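Local coordinates for nucleoporin nup120 (Schizosaccharomyces pombe, PDB 4GQ2), which serves as a structural constituent of the nuclear pore complex, the assembly through which transport between nucleus and cytoplasm passes, at residues 434-445 and 456-467. Sequence-based numbering, arbitrary orientation.
Sequences IESIQVALLSFQ and LDKFGALTISEL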
loop_
_atom_site.group_PDB
_atom_site.type_symbol
_atom_site.label_atom_id
_atom_site.label_comp_id
_atom_site.label_asym_id
_atom_site.label_seq_id
_atom_site.Cartn_x
_atom_site.Cartn_y
_atom_site.Cartn_z
ATOM N N ILE A 434 -7.438 5.539 11.362
ATOM C CA ILE A 434 -6.443 4.916 12.219
ATOM C C ILE A 434 -6.948 4.766 13.657
ATOM O O ILE A 434 -6.666 3.756 14.310
ATOM C CB ILE A 434 -5.084 5.665 12.126
ATOM C CG1 ILE A 434 -4.141 4.917 11.178
ATOM C CG2 ILE A 434 -4.396 5.792 13.480
ATOM C CD1 ILE A 434 -4.506 5.016 9.713
ATOM N N GLU A 435 -7.717 5.746 14.133
ATOM C CA GLU A 435 -8.205 5.711 15.513
ATOM C C GLU A 435 -9.088 4.504 15.795
ATOM O O GLU A 435 -8.935 3.861 16.832
ATOM C CB GLU A 435 -8.905 7.009 15.910
ATOM C CG GLU A 435 -7.949 8.161 16.171
ATOM C CD GLU A 435 -7.520 8.865 14.895
ATOM O OE1 GLU A 435 -8.137 8.620 13.833
ATOM O OE2 GLU A 435 -6.574 9.674 14.952
ATOM N N SER A 436 -9.982 4.185 14.859
ATOM C CA SER A 436 -10.869 3.030 14.999
ATOM C C SER A 436 -10.096 1.722 15.151
ATOM O O SER A 436 -10.518 0.839 15.895
ATOM C CB SER A 436 -11.845 2.943 13.833
ATOM O OG SER A 436 -11.161 2.656 12.634
ATOM N N ILE A 437 -8.955 1.616 14.470
ATOM C CA ILE A 437 -8.077 0.450 14.622
ATOM C C ILE A 437 -7.427 0.446 16.010
ATOM O O ILE A 437 -7.420 -0.588 16.695
ATOM C CB ILE A 437 -7.020 0.347 13.492
ATOM C CG1 ILE A 437 -7.702 0.165 12.123
ATOM C CG2 ILE A 437 -6.047 -0.796 13.750
ATOM C CD1 ILE A 437 -6.760 0.162 10.930
ATOM N N GLN A 438 -6.917 1.605 16.430
ATOM C CA GLN A 438 -6.279 1.741 17.742
ATOM C C GLN A 438 -7.234 1.426 18.886
ATOM O O GLN A 438 -6.884 0.693 19.807
ATOM C CB GLN A 438 -5.713 3.145 17.936
ATOM C CG GLN A 438 -4.572 3.493 17.008
ATOM C CD GLN A 438 -4.203 4.960 17.063
ATOM O OE1 GLN A 438 -4.980 5.795 17.528
ATOM N NE2 GLN A 438 -3.007 5.281 16.592
ATOM N N VAL A 439 -8.438 1.985 18.826
ATOM C CA VAL A 439 -9.446 1.726 19.855
ATOM C C VAL A 439 -9.914 0.276 19.815
ATOM O O VAL A 439 -10.035 -0.358 20.860
ATOM C CB VAL A 439 -10.634 2.707 19.765
ATOM C CG1 VAL A 439 -11.757 2.287 20.701
ATOM C CG2 VAL A 439 -10.161 4.112 20.106
ATOM N N ALA A 440 -10.153 -0.255 18.615
ATOM C CA ALA A 440 -10.475 -1.673 18.461
ATOM C C ALA A 440 -9.376 -2.562 19.051
ATOM O O ALA A 440 -9.663 -3.565 19.703
ATOM C CB ALA A 440 -10.700 -2.009 17.003
ATOM N N LEU A 441 -8.121 -2.180 18.823
ATOM C CA LEU A 441 -6.976 -2.907 19.360
ATOM C C LEU A 441 -6.979 -2.978 20.894
ATOM O O LEU A 441 -6.605 -4.005 21.462
ATOM C CB LEU A 441 -5.663 -2.301 18.849
ATOM C CG LEU A 441 -4.388 -3.105 19.107
ATOM C CD1 LEU A 441 -4.511 -4.511 18.536
ATOM C CD2 LEU A 441 -3.183 -2.385 18.521
ATOM N N LEU A 442 -7.387 -1.886 21.545
ATOM C CA LEU A 442 -7.563 -1.829 23.001
ATOM C C LEU A 442 -8.480 -2.942 23.511
ATOM O O LEU A 442 -8.122 -3.698 24.414
ATOM C CB LEU A 442 -8.159 -0.480 23.402
ATOM C CG LEU A 442 -7.370 0.592 24.158
ATOM C CD1 LEU A 442 -6.152 1.088 23.400
ATOM C CD2 LEU A 442 -8.307 1.751 24.464
ATOM N N SER A 443 -9.659 -3.030 22.905
ATOM C CA SER A 443 -10.673 -4.021 23.245
ATOM C C SER A 443 -10.154 -5.458 23.154
ATOM O O SER A 443 -10.593 -6.331 23.905
ATOM C CB SER A 443 -11.899 -3.822 22.342
ATOM O OG SER A 443 -12.814 -4.900 22.448
ATOM N N PHE A 444 -9.216 -5.695 22.239
ATOM C CA PHE A 444 -8.628 -7.025 22.048
ATOM C C PHE A 444 -7.435 -7.241 22.982
ATOM O O PHE A 444 -6.564 -8.077 22.723
ATOM C CB PHE A 444 -8.260 -7.253 20.567
ATOM C CG PHE A 444 -9.405 -7.768 19.726
ATOM C CD1 PHE A 444 -10.639 -7.103 19.705
ATOM C CD2 PHE A 444 -9.258 -8.915 18.948
ATOM C CE1 PHE A 444 -11.696 -7.579 18.938
ATOM C CE2 PHE A 444 -10.312 -9.390 18.173
ATOM C CZ PHE A 444 -11.532 -8.724 18.171
ATOM N N GLN A 445 -7.416 -6.468 24.065
ATOM C CA GLN A 445 -6.400 -6.548 25.115
ATOM C C GLN A 445 -7.073 -6.201 26.449
ATOM O O GLN A 445 -8.209 -6.620 26.701
ATOM C CB GLN A 445 -5.231 -5.592 24.823
ATOM C CG GLN A 445 -4.515 -5.828 23.495
ATOM C CD GLN A 445 -3.329 -4.901 23.261
ATOM O OE1 GLN A 445 -2.369 -5.274 22.585
ATOM N NE2 GLN A 445 -3.391 -3.689 23.812
ATOM N N LEU A 456 -4.749 4.583 24.695
ATOM C CA LEU A 456 -5.068 5.161 23.385
ATOM C C LEU A 456 -3.985 6.147 22.955
ATOM O O LEU A 456 -3.536 6.126 21.806
ATOM C CB LEU A 456 -6.432 5.863 23.420
ATOM C CG LEU A 456 -7.230 6.123 22.130
ATOM C CD1 LEU A 456 -8.633 6.579 22.500
ATOM C CD2 LEU A 456 -6.590 7.136 21.186
ATOM N N ASP A 457 -3.574 7.003 23.889
ATOM C CA ASP A 457 -2.533 7.999 23.640
ATOM C C ASP A 457 -1.180 7.351 23.375
ATOM O O ASP A 457 -0.364 7.894 22.628
ATOM C CB ASP A 457 -2.431 8.977 24.815
ATOM C CG ASP A 457 -3.628 9.908 24.908
ATOM O OD1 ASP A 457 -4.779 9.421 24.880
ATOM O OD2 ASP A 457 -3.418 11.134 25.020
ATOM N N LYS A 458 -0.959 6.190 23.989
ATOM C CA LYS A 458 0.254 5.398 23.776
ATOM C C LYS A 458 0.329 4.828 22.355
ATOM O O LYS A 458 1.390 4.862 21.726
ATOM C CB LYS A 458 0.347 4.268 24.805
ATOM C CG LYS A 458 0.689 4.731 26.213
ATOM C CD LYS A 458 0.385 3.660 27.254
ATOM C CE LYS A 458 1.305 2.450 27.134
ATOM N NZ LYS A 458 2.732 2.802 27.377
ATOM N N PHE A 459 -0.800 4.312 21.860
ATOM C CA PHE A 459 -0.893 3.809 20.487
ATOM C C PHE A 459 -0.680 4.914 19.449
ATOM O O PHE A 459 -0.268 4.639 18.322
ATOM C CB PHE A 459 -2.237 3.112 20.237
ATOM C CG PHE A 459 -2.319 1.704 20.773
ATOM C CD1 PHE A 459 -1.169 0.954 21.014
ATOM C CD2 PHE A 459 -3.554 1.111 20.995
ATOM C CE1 PHE A 459 -1.253 -0.348 21.496
ATOM C CE2 PHE A 459 -3.645 -0.191 21.475
ATOM C CZ PHE A 459 -2.494 -0.920 21.728
ATOM N N GLY A 460 -0.966 6.155 19.840
ATOM C CA GLY A 460 -0.770 7.321 18.977
ATOM C C GLY A 460 0.692 7.646 18.720
ATOM O O GLY A 460 1.015 8.365 17.770
ATOM N N ALA A 461 1.574 7.119 19.571
ATOM C CA ALA A 461 3.024 7.260 19.392
ATOM C C ALA A 461 3.631 6.066 18.643
ATOM O O ALA A 461 4.848 5.998 18.446
ATOM C CB ALA A 461 3.717 7.467 20.732
ATOM N N LEU A 462 2.775 5.133 18.231
ATOM C CA LEU A 462 3.174 4.028 17.363
ATOM C C LEU A 462 3.181 4.458 15.904
ATOM O O LEU A 462 2.277 5.169 15.451
ATOM C CB LEU A 462 2.234 2.825 17.540
ATOM C CG LEU A 462 2.687 1.584 18.323
ATOM C CD1 LEU A 462 3.372 1.919 19.646
ATOM C CD2 LEU A 462 1.503 0.642 18.533
ATOM N N THR A 463 4.210 4.025 15.178
ATOM C CA THR A 463 4.251 4.176 13.729
ATOM C C THR A 463 3.221 3.236 13.115
ATOM O O THR A 463 2.766 2.288 13.761
ATOM C CB THR A 463 5.653 3.866 13.155
ATOM O OG1 THR A 463 6.061 2.551 13.547
ATOM C CG2 THR A 463 6.684 4.877 13.647
ATOM N N ILE A 464 2.853 3.504 11.869
ATOM C CA ILE A 464 1.863 2.701 11.153
ATOM C C ILE A 464 2.268 1.221 11.026
ATOM O O ILE A 464 1.418 0.333 11.100
ATOM C CB ILE A 464 1.568 3.311 9.760
ATOM C CG1 ILE A 464 0.429 2.570 9.062
ATOM C CG2 ILE A 464 2.826 3.329 8.896
ATOM C CD1 ILE A 464 -0.935 2.867 9.652
ATOM N N SER A 465 3.561 0.969 10.834
ATOM C CA SER A 465 4.081 -0.393 10.761
ATOM C C SER A 465 4.013 -1.061 12.122
ATOM O O SER A 465 3.654 -2.232 12.218
ATOM C CB SER A 465 5.519 -0.417 10.238
ATOM O OG SER A 465 5.545 -0.150 8.848
ATOM N N GLU A 466 4.353 -0.307 13.165
ATOM C CA GLU A 466 4.239 -0.795 14.531
ATOM C C GLU A 466 2.785 -1.126 14.854
ATOM O O GLU A 466 2.518 -2.122 15.525
ATOM C CB GLU A 466 4.819 0.209 15.534
ATOM C CG GLU A 466 6.326 0.068 15.752
ATOM C CD GLU A 466 6.981 1.306 16.362
ATOM O OE1 GLU A 466 6.370 1.958 17.236
ATOM O OE2 GLU A 466 8.124 1.627 15.962
ATOM N N LEU A 467 1.858 -0.307 14.354
ATOM C CA LEU A 467 0.426 -0.548 14.555
ATOM C C LEU A 467 -0.025 -1.839 13.872
ATOM O O LEU A 467 -0.726 -2.656 14.480
ATOM C CB LEU A 467 -0.420 0.641 14.072
ATOM C CG LEU A 467 -1.930 0.576 14.324
ATOM C CD1 LEU A 467 -2.239 0.450 15.811
ATOM C CD2 LEU A 467 -2.618 1.800 13.742
#
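Phe459, on helix 453-459, lays its ring on helix 434-443 between Gln438, Leu441 and Leu442. With CG turned anti to the carbonyl carbon (chi1 -79°), the ring reaches along the helix toward Gln445. Its CB rests on the aliphatic part of Gln438, 4.0 Å from Gln438 CG. Farther out, Phe459 CD2 and CE2 meet the Leu442 methyl CD1, with CE2 at 3.4 Å, and Gln438 O sits near the ring plane at the CD2 edge. Over one face lies Leu441 CD2, 4.0 Å from the ring centroid and 27° off the normal, a CH-pi contact that takes in CE1, CE2 and CZ. At the tip, Phe459 CZ has Gln445 NE2 near the ring plane, at its edge. A wide, flat ring suits this place because it meets both branched leucines, while CB serves Gln438. Were this residue an alanine, Leu441 CD2 and Leu442 CD1 would probably lose the ring they both touch, and a gap would open between the helices.

Gln438 is extended, carrying its amide past Phe459 CB; its NE2 lies 3.3 Å from Phe459 O, but at an angle too poor for a hydrogen bond. Its long chain offers methylenes to two partners, for Gln438 CG also lies 4.0 Å from Leu467 CD1. Branched Leu467 fills, as a knob, the hole among Ile434, Ile437, Gln438 and Leu441. Branched Val439 and Leu456 extend the apolar seam, Val439 CG2 lying 3.8 Å from Leu456 CD1.

Helix 434-443 thus packs against two successive helices, 453-459 and 464-478, joined by a turn. Ser436 and Ala440 touch helix 492-515, Leu456 touches Leu50 of helix 46-55, and Ile437 and Leu441 continue onto Val471 of helix 464-478.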